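Local coordinates for alpha-ketoglutarate-dependent 2,4-dichlorophenoxyacetate dioxygenase (PDB 5BKE), which probably catalyses 2-oxoglutarate-dependent dioxygenation at a metal centre, as a TfdA-family enzyme linked to the degradation of aryloxyalkanoate herbicides, at residues M1-R6 against G14-L19; V134-G139 against R267-S272; Y173-L178 against S213-K218. All coordinates share one frame; numbering follows the deposited sequence.

Contact 1: residues M1-R6 against G14-L19; sequences MTIAIR and GQVSGL
The flat ends of Arg6 and Gln15 run side by side in the same direction, the guanidinium plane turned 81° from the amide plane. Gln15 NE2 approaches the guanidinium obliquely and lies 3.5 Å from Arg6 NH1; both are donors, so the pair is packing and not a bond. Gln15 OE1 instead has a weak hydrogen bond with His46. Both chains leave their backbones with CG anti to N (chi1 -171° for Arg6, -177° for Gln15), which keeps them alongside on one face of the sheet. Beneath them the backbones form the beta hairpin of strands 4-7 and 14-17, at one margin of the mixed sheet. Arg6 and Gln15 form a hydrogen-bonded antiparallel pair: Arg6 N gives to Gln15 O at 2.9 Å, and Gln15 N to Arg6 O. Further along, Ser17 N gives to Ala4 O. On the other face Ile5 and Val16 form a non-hydrogen-bonded pair; Ile5 CG2 rests 3.8 Å from Gly14 CA, and its side chain also touches Ala36 and Tyr40 of helix 27-40. Ile3 CD1 meets Val16 CG1 at 4.0 Å, while Val16 itself packs on Leu43 and Phe45. A water bridges the backbones, accepting from Ala4 N at 2.8 Å and donating to Ser17 O.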
loop_
_atom_site.group_PDB
_atom_site.type_symbol
_atom_site.label_atom_id
_atom_site.label_comp_id
_atom_site.label_asym_id
_atom_site.label_seq_id
_atom_site.Cartn_x
_atom_site.Cartn_y
_atom_site.Cartn_z
ATOM N N MET C 1 -3.873 11.510 36.840
ATOM C CA MET C 1 -2.933 11.770 35.708
ATOM C C MET C 1 -3.595 12.573 34.572
ATOM O O MET C 1 -2.977 13.510 34.047
ATOM C CB MET C 1 -2.315 10.456 35.193
ATOM C CG MET C 1 -0.842 10.557 34.806
ATOM S SD MET C 1 -0.013 8.957 34.641
ATOM C CE MET C 1 1.702 9.456 34.469
ATOM N N THR C 2 -4.838 12.221 34.210
ATOM C CA THR C 2 -5.594 12.951 33.169
ATOM C C THR C 2 -6.949 13.483 33.636
ATOM O O THR C 2 -7.686 12.795 34.337
ATOM C CB THR C 2 -5.836 12.102 31.903
ATOM O OG1 THR C 2 -6.411 10.844 32.278
ATOM C CG2 THR C 2 -4.545 11.876 31.125
ATOM N N ILE C 3 -7.269 14.708 33.221
ATOM C CA ILE C 3 -8.587 15.316 33.466
ATOM C C ILE C 3 -9.624 14.802 32.450
ATOM O O ILE C 3 -9.262 14.415 31.330
ATOM C CB ILE C 3 -8.527 16.874 33.492
ATOM C CG1 ILE C 3 -8.042 17.448 32.142
ATOM C CG2 ILE C 3 -7.671 17.343 34.674
ATOM C CD1 ILE C 3 -8.016 18.964 32.046
ATOM N N ALA C 4 -10.898 14.798 32.842
ATOM C CA ALA C 4 -11.979 14.306 31.976
ATOM C C ALA C 4 -12.324 15.313 30.876
ATOM O O ALA C 4 -12.686 16.465 31.165
ATOM C CB ALA C 4 -13.212 13.933 32.791
ATOM N N ILE C 5 -12.179 14.870 29.623
ATOM C CA ILE C 5 -12.451 15.687 28.429
ATOM C C ILE C 5 -13.282 14.903 27.404
ATOM O O ILE C 5 -12.909 13.791 26.992
ATOM C CB ILE C 5 -11.147 16.199 27.751
ATOM C CG1 ILE C 5 -10.314 17.054 28.714
ATOM C CG2 ILE C 5 -11.460 17.011 26.492
ATOM C CD1 ILE C 5 -8.833 17.036 28.410
ATOM N N ARG C 6 -14.402 15.491 26.994
ATOM C CA ARG C 6 -15.198 14.984 25.891
ATOM C C ARG C 6 -15.086 15.928 24.689
ATOM O O ARG C 6 -15.316 17.127 24.814
ATOM C CB ARG C 6 -16.655 14.814 26.337
ATOM C CG ARG C 6 -17.543 14.097 25.332
ATOM C CD ARG C 6 -18.956 13.924 25.861
ATOM N NE ARG C 6 -19.907 14.505 24.914
ATOM C CZ ARG C 6 -20.801 15.454 25.199
ATOM N NH1 ARG C 6 -20.930 15.933 26.436
ATOM N NH2 ARG C 6 -21.597 15.908 24.236
ATOM N N GLY C 14 -12.888 20.647 23.313
ATOM C CA GLY C 14 -13.109 19.712 24.410
ATOM C C GLY C 14 -13.972 20.258 25.531
ATOM O O GLY C 14 -13.871 21.435 25.906
ATOM N N GLN C 15 -14.827 19.394 26.073
ATOM C CA GLN C 15 -15.617 19.716 27.258
ATOM C C GLN C 15 -14.913 19.138 28.467
ATOM O O GLN C 15 -14.590 17.944 28.498
ATOM C CB GLN C 15 -17.044 19.169 27.146
ATOM C CG GLN C 15 -17.944 19.524 28.323
ATOM C CD GLN C 15 -19.397 19.167 28.078
ATOM O OE1 GLN C 15 -20.059 19.747 27.212
ATOM N NE2 GLN C 15 -19.906 18.222 28.852
ATOM N N VAL C 16 -14.670 19.992 29.458
ATOM C CA VAL C 16 -13.918 19.590 30.646
ATOM C C VAL C 16 -14.829 19.461 31.863
ATOM O O VAL C 16 -15.644 20.341 32.133
ATOM C CB VAL C 16 -12.767 20.572 30.957
ATOM C CG1 VAL C 16 -11.875 20.016 32.052
ATOM C CG2 VAL C 16 -11.942 20.854 29.710
ATOM N N SER C 17 -14.662 18.379 32.612
ATOM C CA SER C 17 -15.410 18.189 33.855
ATOM C C SER C 17 -14.480 17.789 34.988
ATOM O O SER C 17 -13.362 17.340 34.743
ATOM C CB SER C 17 -16.527 17.146 33.661
ATOM O OG SER C 17 -15.994 15.940 33.147
ATOM N N GLY C 18 -14.933 17.977 36.225
ATOM C CA GLY C 18 -14.178 17.546 37.400
ATOM C C GLY C 18 -13.290 18.624 38.008
ATOM O O GLY C 18 -12.621 18.368 38.999
ATOM N N LEU C 19 -13.280 19.823 37.418
ATOM C CA LEU C 19 -12.493 20.943 37.960
ATOM C C LEU C 19 -13.376 22.061 38.483
ATOM O O LEU C 19 -14.358 22.439 37.850
ATOM C CB LEU C 19 -11.522 21.512 36.919
ATOM C CG LEU C 19 -10.391 20.658 36.343
ATOM C CD1 LEU C 19 -9.612 21.503 35.351
ATOM C CD2 LEU C 19 -9.448 20.099 37.399
HETATM O O HOH W 1 -11.248 15.881 35.362
#

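Contact 2: residues V134-G139 against R267-S272; sequences VVNPTG and RRYDQS
CG of Asn136 stands opposite its own N (chi1 -171°), while CG of Tyr269 sits between its N and carbonyl carbon, and these torsions bring amide and ring together. Their planes lie 69° apart, with Asn136 ND2 placed obliquely 3.5 Å from Tyr269 CD2. Asn136 OD1 closes an Asx turn within its own loop, accepting from Thr138 N at 2.9 Å, while ND2 crosses to the loop after strand 262-266. There it gives a 3.0 Å hydrogen bond to Asp270 O, which lies in the plane of the Asn136 amide, though ND2 is tilted 26° from the carbonyl plane. An alanine here would lose both arms and is likely to leave Thr138 N and Asp270 O without these mates, freeing the turn to shift. Beside the single backbone bridge of Gly139 with Tyr269, Asp270 N bonds Thr138 O at 3.2 Å, nearly along the C=O axis. Arg275, of the N-oxalylglycine pocket, makes a cation-pi contact with Tyr269, whose side chain lies about 6 Å from that ligand. Arg268 forms a salt bridge with Glu226 of the second subunit. Asp270 makes a second Asx turn: its OD1 is met from one face of the carboxylate by both Ser272 N and Ser272 OG, the latter at 2.7 Å.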
loop_
_atom_site.group_PDB
_atom_site.type_symbol
_atom_site.label_atom_id
_atom_site.label_comp_id
_atom_site.label_asym_id
_atom_site.label_seq_id
_atom_site.Cartn_x
_atom_site.Cartn_y
_atom_site.Cartn_z
ATOM N N VAL C 134 -24.467 37.063 32.942
ATOM C CA VAL C 134 -25.890 37.174 32.590
ATOM C C VAL C 134 -26.032 36.771 31.119
ATOM O O VAL C 134 -25.411 37.379 30.239
ATOM C CB VAL C 134 -26.481 38.599 32.833
ATOM C CG1 VAL C 134 -27.963 38.654 32.454
ATOM C CG2 VAL C 134 -26.294 39.051 34.284
ATOM N N VAL C 135 -26.852 35.750 30.864
ATOM C CA VAL C 135 -27.043 35.202 29.514
ATOM C C VAL C 135 -28.170 35.941 28.820
ATOM O O VAL C 135 -29.275 36.035 29.352
ATOM C CB VAL C 135 -27.319 33.664 29.533
ATOM C CG1 VAL C 135 -27.771 33.141 28.164
ATOM C CG2 VAL C 135 -26.090 32.904 30.004
ATOM N N ASN C 136 -27.873 36.475 27.639
ATOM C CA ASN C 136 -28.880 37.021 26.756
ATOM C C ASN C 136 -29.603 35.844 26.073
ATOM O O ASN C 136 -28.971 35.076 25.342
ATOM C CB ASN C 136 -28.224 37.954 25.732
ATOM C CG ASN C 136 -29.232 38.736 24.900
ATOM O OD1 ASN C 136 -30.249 38.202 24.443
ATOM N ND2 ASN C 136 -28.927 40.008 24.664
ATOM N N PRO C 137 -30.930 35.695 26.313
ATOM C CA PRO C 137 -31.667 34.556 25.751
ATOM C C PRO C 137 -32.101 34.703 24.282
ATOM O O PRO C 137 -32.638 33.751 23.721
ATOM C CB PRO C 137 -32.884 34.456 26.667
ATOM C CG PRO C 137 -33.151 35.863 27.075
ATOM C CD PRO C 137 -31.804 36.538 27.161
ATOM N N THR C 138 -31.871 35.867 23.673
ATOM C CA THR C 138 -32.247 36.107 22.274
ATOM C C THR C 138 -30.999 36.280 21.420
ATOM O O THR C 138 -30.593 37.416 21.101
ATOM C CB THR C 138 -33.208 37.322 22.108
ATOM O OG1 THR C 138 -34.287 37.222 23.045
ATOM C CG2 THR C 138 -33.795 37.395 20.682
ATOM N N GLY C 139 -30.395 35.145 21.062
ATOM C CA GLY C 139 -29.207 35.116 20.203
ATOM C C GLY C 139 -27.887 35.175 20.950
ATOM O O GLY C 139 -27.800 34.769 22.122
ATOM N N ARG C 267 -22.756 35.856 17.406
ATOM C CA ARG C 267 -23.891 36.063 16.488
ATOM C C ARG C 267 -24.810 37.181 16.998
ATOM O O ARG C 267 -24.815 37.487 18.196
ATOM C CB ARG C 267 -24.680 34.756 16.258
ATOM C CG ARG C 267 -23.875 33.579 15.690
ATOM C CD ARG C 267 -23.019 33.955 14.476
ATOM N NE ARG C 267 -23.792 34.406 13.310
ATOM C CZ ARG C 267 -24.385 33.603 12.420
ATOM N NH1 ARG C 267 -25.053 34.128 11.397
ATOM N NH2 ARG C 267 -24.314 32.277 12.537
ATOM N N ARG C 268 -25.570 37.787 16.080
ATOM C CA ARG C 268 -26.520 38.861 16.407
ATOM C C ARG C 268 -27.374 38.533 17.628
ATOM O O ARG C 268 -27.843 37.406 17.790
ATOM C CB ARG C 268 -27.403 39.197 15.200
ATOM C CG ARG C 268 -26.836 40.294 14.300
ATOM C CD ARG C 268 -27.615 40.490 12.993
ATOM N NE ARG C 268 -29.072 40.332 13.127
ATOM C CZ ARG C 268 -29.919 41.264 13.574
ATOM N NH1 ARG C 268 -29.486 42.469 13.950
ATOM N NH2 ARG C 268 -31.214 40.988 13.650
ATOM N N TYR C 269 -27.504 39.513 18.515
ATOM C CA TYR C 269 -28.341 39.398 19.702
ATOM C C TYR C 269 -29.174 40.662 19.905
ATOM O O TYR C 269 -28.852 41.714 19.350
ATOM C CB TYR C 269 -27.516 39.032 20.952
ATOM C CG TYR C 269 -26.408 39.998 21.357
ATOM C CD1 TYR C 269 -25.102 39.849 20.862
ATOM C CD2 TYR C 269 -26.651 41.038 22.273
ATOM C CE1 TYR C 269 -24.081 40.720 21.241
ATOM C CE2 TYR C 269 -25.635 41.915 22.658
ATOM C CZ TYR C 269 -24.352 41.751 22.140
ATOM O OH TYR C 269 -23.344 42.610 22.522
ATOM N N ASP C 270 -30.248 40.526 20.684
ATOM C CA ASP C 270 -31.173 41.610 21.029
ATOM C C ASP C 270 -30.481 42.578 21.971
ATOM O O ASP C 270 -30.187 42.230 23.115
ATOM C CB ASP C 270 -32.418 41.016 21.707
ATOM C CG ASP C 270 -33.584 42.003 21.827
ATOM O OD1 ASP C 270 -33.393 43.234 21.758
ATOM O OD2 ASP C 270 -34.718 41.519 22.005
ATOM N N GLN C 271 -30.236 43.795 21.495
ATOM C CA GLN C 271 -29.467 44.786 22.259
ATOM C C GLN C 271 -30.192 45.342 23.511
ATOM O O GLN C 271 -29.540 45.759 24.478
ATOM C CB GLN C 271 -28.935 45.887 21.318
ATOM C CG GLN C 271 -28.025 46.963 21.929
ATOM C CD GLN C 271 -26.950 46.446 22.887
ATOM O OE1 GLN C 271 -26.258 45.453 22.618
ATOM N NE2 GLN C 271 -26.798 47.138 24.013
ATOM N N SER C 272 -31.527 45.288 23.515
ATOM C CA SER C 272 -32.335 45.764 24.653
ATOM C C SER C 272 -32.240 44.906 25.933
ATOM O O SER C 272 -32.623 45.369 27.016
ATOM C CB SER C 272 -33.799 45.951 24.238
ATOM O OG SER C 272 -34.374 44.721 23.839
#

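Contact 3: residues Y173-L178 against S213-K218; sequences YSRGSL and SSHAGK
Tyr173 can be followed outward from CB, which touches His215 O at 3.2 Å, to a ring that lies against Gly217. The contact sets helix 171-176 against the type I beta turn Ser213-Ala216 and the start of strand 216-219, an edge strand of the four-stranded antiparallel sheet. The carbonyl oxygen of His215 stays near the ring plane, at the edge, close to CD2. Over one face comes Gly217 CA, 3.6 Å from the Tyr173 ring centroid and 16° off the normal, a CH-pi contact; a CB on Gly217 would collide with Tyr173 CG. At the tip, Tyr173 OH reaches the aliphatic CG and CD of Lys218. One residue along the helix, Ser174 turns OG between its N and carbonyl carbon (chi1 57°), bringing it in plane to the edge of the His215 ring, with a 2.8 Å hydrogen bond between Ser174 OG and His215 ND1. Ser174 OG also bonds Leu171 O, so two partners fix it, while Phe120 meets the His215 ring edge-to-face. The turn lies beside the metal site: the Ser214 side chain is about 3 Å from that of the manganese ligand His115. A water accepts from Arg175 NH2 at 3.1 Å and lies 2.6 Å from Ser214 OG.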
loop_
_atom_site.group_PDB
_atom_site.type_symbol
_atom_site.label_atom_id
_atom_site.label_comp_id
_atom_site.label_asym_id
_atom_site.label_seq_id
_atom_site.Cartn_x
_atom_site.Cartn_y
_atom_site.Cartn_z
ATOM N N TYR C 173 -9.294 48.549 10.575
ATOM C CA TYR C 173 -9.745 47.714 9.448
ATOM C C TYR C 173 -11.050 46.966 9.753
ATOM O O TYR C 173 -11.976 46.967 8.932
ATOM C CB TYR C 173 -8.667 46.727 9.010
ATOM C CG TYR C 173 -7.508 47.306 8.222
ATOM C CD1 TYR C 173 -7.724 48.080 7.073
ATOM C CD2 TYR C 173 -6.179 47.033 8.596
ATOM C CE1 TYR C 173 -6.657 48.590 6.339
ATOM C CE2 TYR C 173 -5.104 47.538 7.868
ATOM C CZ TYR C 173 -5.347 48.314 6.739
ATOM O OH TYR C 173 -4.290 48.819 6.008
ATOM N N SER C 174 -11.115 46.347 10.931
ATOM C CA SER C 174 -12.303 45.617 11.361
ATOM C C SER C 174 -13.507 46.531 11.578
ATOM O O SER C 174 -14.612 46.205 11.135
ATOM C CB SER C 174 -12.024 44.792 12.611
ATOM O OG SER C 174 -11.546 45.603 13.663
ATOM N N ARG C 175 -13.288 47.664 12.249
ATOM C CA ARG C 175 -14.351 48.641 12.482
ATOM C C ARG C 175 -14.693 49.372 11.196
ATOM O O ARG C 175 -15.847 49.699 10.962
ATOM C CB ARG C 175 -14.006 49.625 13.610
ATOM C CG ARG C 175 -13.692 48.993 14.959
ATOM C CD ARG C 175 -14.721 47.960 15.393
ATOM N NE ARG C 175 -14.380 47.264 16.643
ATOM C CZ ARG C 175 -13.832 46.049 16.730
ATOM N NH1 ARG C 175 -13.603 45.523 17.925
ATOM N NH2 ARG C 175 -13.514 45.351 15.643
ATOM N N GLY C 176 -13.687 49.571 10.345
ATOM C CA GLY C 176 -13.877 50.141 9.008
ATOM C C GLY C 176 -14.794 49.383 8.066
ATOM O O GLY C 176 -15.521 50.001 7.279
ATOM N N SER C 177 -14.766 48.051 8.121
ATOM C CA SER C 177 -15.673 47.247 7.283
ATOM C C SER C 177 -17.130 47.320 7.760
ATOM O O SER C 177 -18.053 46.994 7.006
ATOM C CB SER C 177 -15.191 45.794 7.154
ATOM O OG SER C 177 -15.066 45.183 8.416
ATOM N N LEU C 178 -17.325 47.752 9.006
ATOM C CA LEU C 178 -18.656 47.973 9.555
ATOM C C LEU C 178 -19.149 49.411 9.367
ATOM O O LEU C 178 -20.260 49.727 9.771
ATOM C CB LEU C 178 -18.712 47.559 11.035
ATOM C CG LEU C 178 -18.622 46.058 11.383
ATOM C CD1 LEU C 178 -18.803 45.838 12.874
ATOM C CD2 LEU C 178 -19.620 45.205 10.608
ATOM N N SER C 213 -8.318 36.992 10.591
ATOM C CA SER C 213 -8.877 37.976 11.527
ATOM C C SER C 213 -9.502 39.148 10.792
ATOM O O SER C 213 -8.969 39.616 9.768
ATOM C CB SER C 213 -7.794 38.495 12.492
ATOM O OG SER C 213 -8.365 39.235 13.559
ATOM N N SER C 214 -10.629 39.623 11.325
ATOM C CA SER C 214 -11.285 40.852 10.837
ATOM C C SER C 214 -10.352 42.081 10.841
ATOM O O SER C 214 -10.521 42.993 10.035
ATOM C CB SER C 214 -12.531 41.154 11.668
ATOM O OG SER C 214 -12.172 41.392 13.021
ATOM N N HIS C 215 -9.375 42.089 11.742
ATOM C CA HIS C 215 -8.406 43.191 11.838
ATOM C C HIS C 215 -7.442 43.272 10.640
ATOM O O HIS C 215 -6.937 44.345 10.330
ATOM C CB HIS C 215 -7.647 43.136 13.163
ATOM C CG HIS C 215 -8.533 42.979 14.364
ATOM N ND1 HIS C 215 -9.614 43.803 14.610
ATOM C CD2 HIS C 215 -8.489 42.103 15.396
ATOM C CE1 HIS C 215 -10.201 43.433 15.736
ATOM N NE2 HIS C 215 -9.537 42.405 16.233
ATOM N N ALA C 216 -7.226 42.146 9.957
ATOM C CA ALA C 216 -6.389 42.096 8.754
ATOM C C ALA C 216 -7.101 42.721 7.549
ATOM O O ALA C 216 -8.107 42.188 7.040
ATOM C CB ALA C 216 -5.942 40.670 8.458
ATOM N N GLY C 217 -6.578 43.867 7.110
ATOM C CA GLY C 217 -7.197 44.640 6.047
ATOM C C GLY C 217 -6.430 44.693 4.751
ATOM O O GLY C 217 -6.953 45.179 3.751
ATOM N N LYS C 218 -5.188 44.213 4.760
ATOM C CA LYS C 218 -4.420 44.048 3.521
ATOM C C LYS C 218 -3.291 43.031 3.679
ATOM O O LYS C 218 -2.851 42.743 4.797
ATOM C CB LYS C 218 -3.884 45.398 3.003
ATOM C CG LYS C 218 -2.668 45.943 3.739
ATOM C CD LYS C 218 -2.082 47.171 3.047
ATOM C CE LYS C 218 -1.353 46.823 1.754
ATOM N NZ LYS C 218 -0.929 48.054 1.033
HETATM O O HOH W 2 -13.536 42.352 15.054
#

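Contact 1 closes before the other two begin, whereas contact 3 is nested within the loop closed by contact 2. The centres of contacts 1 and 2 are about 29 Å apart. Those of contacts 1 and 3, on opposite sides of the chain's centre, are about 36 Å apart. Between contacts 2 and 3 the centres are about 24 Å apart, and no two contacts touch. Strand 4-7 of contact 1 is an outermost strand of the mixed sheet, to which strands 127-132 and 276-281, flanking loops of contact 2, also belong; contact 3 lies at the separate four-stranded sheet. Contacts 2 and 3 approach the N-oxalylglycine and manganese site from different elements, and both touch the second subunit; contact 1 lies away from that site.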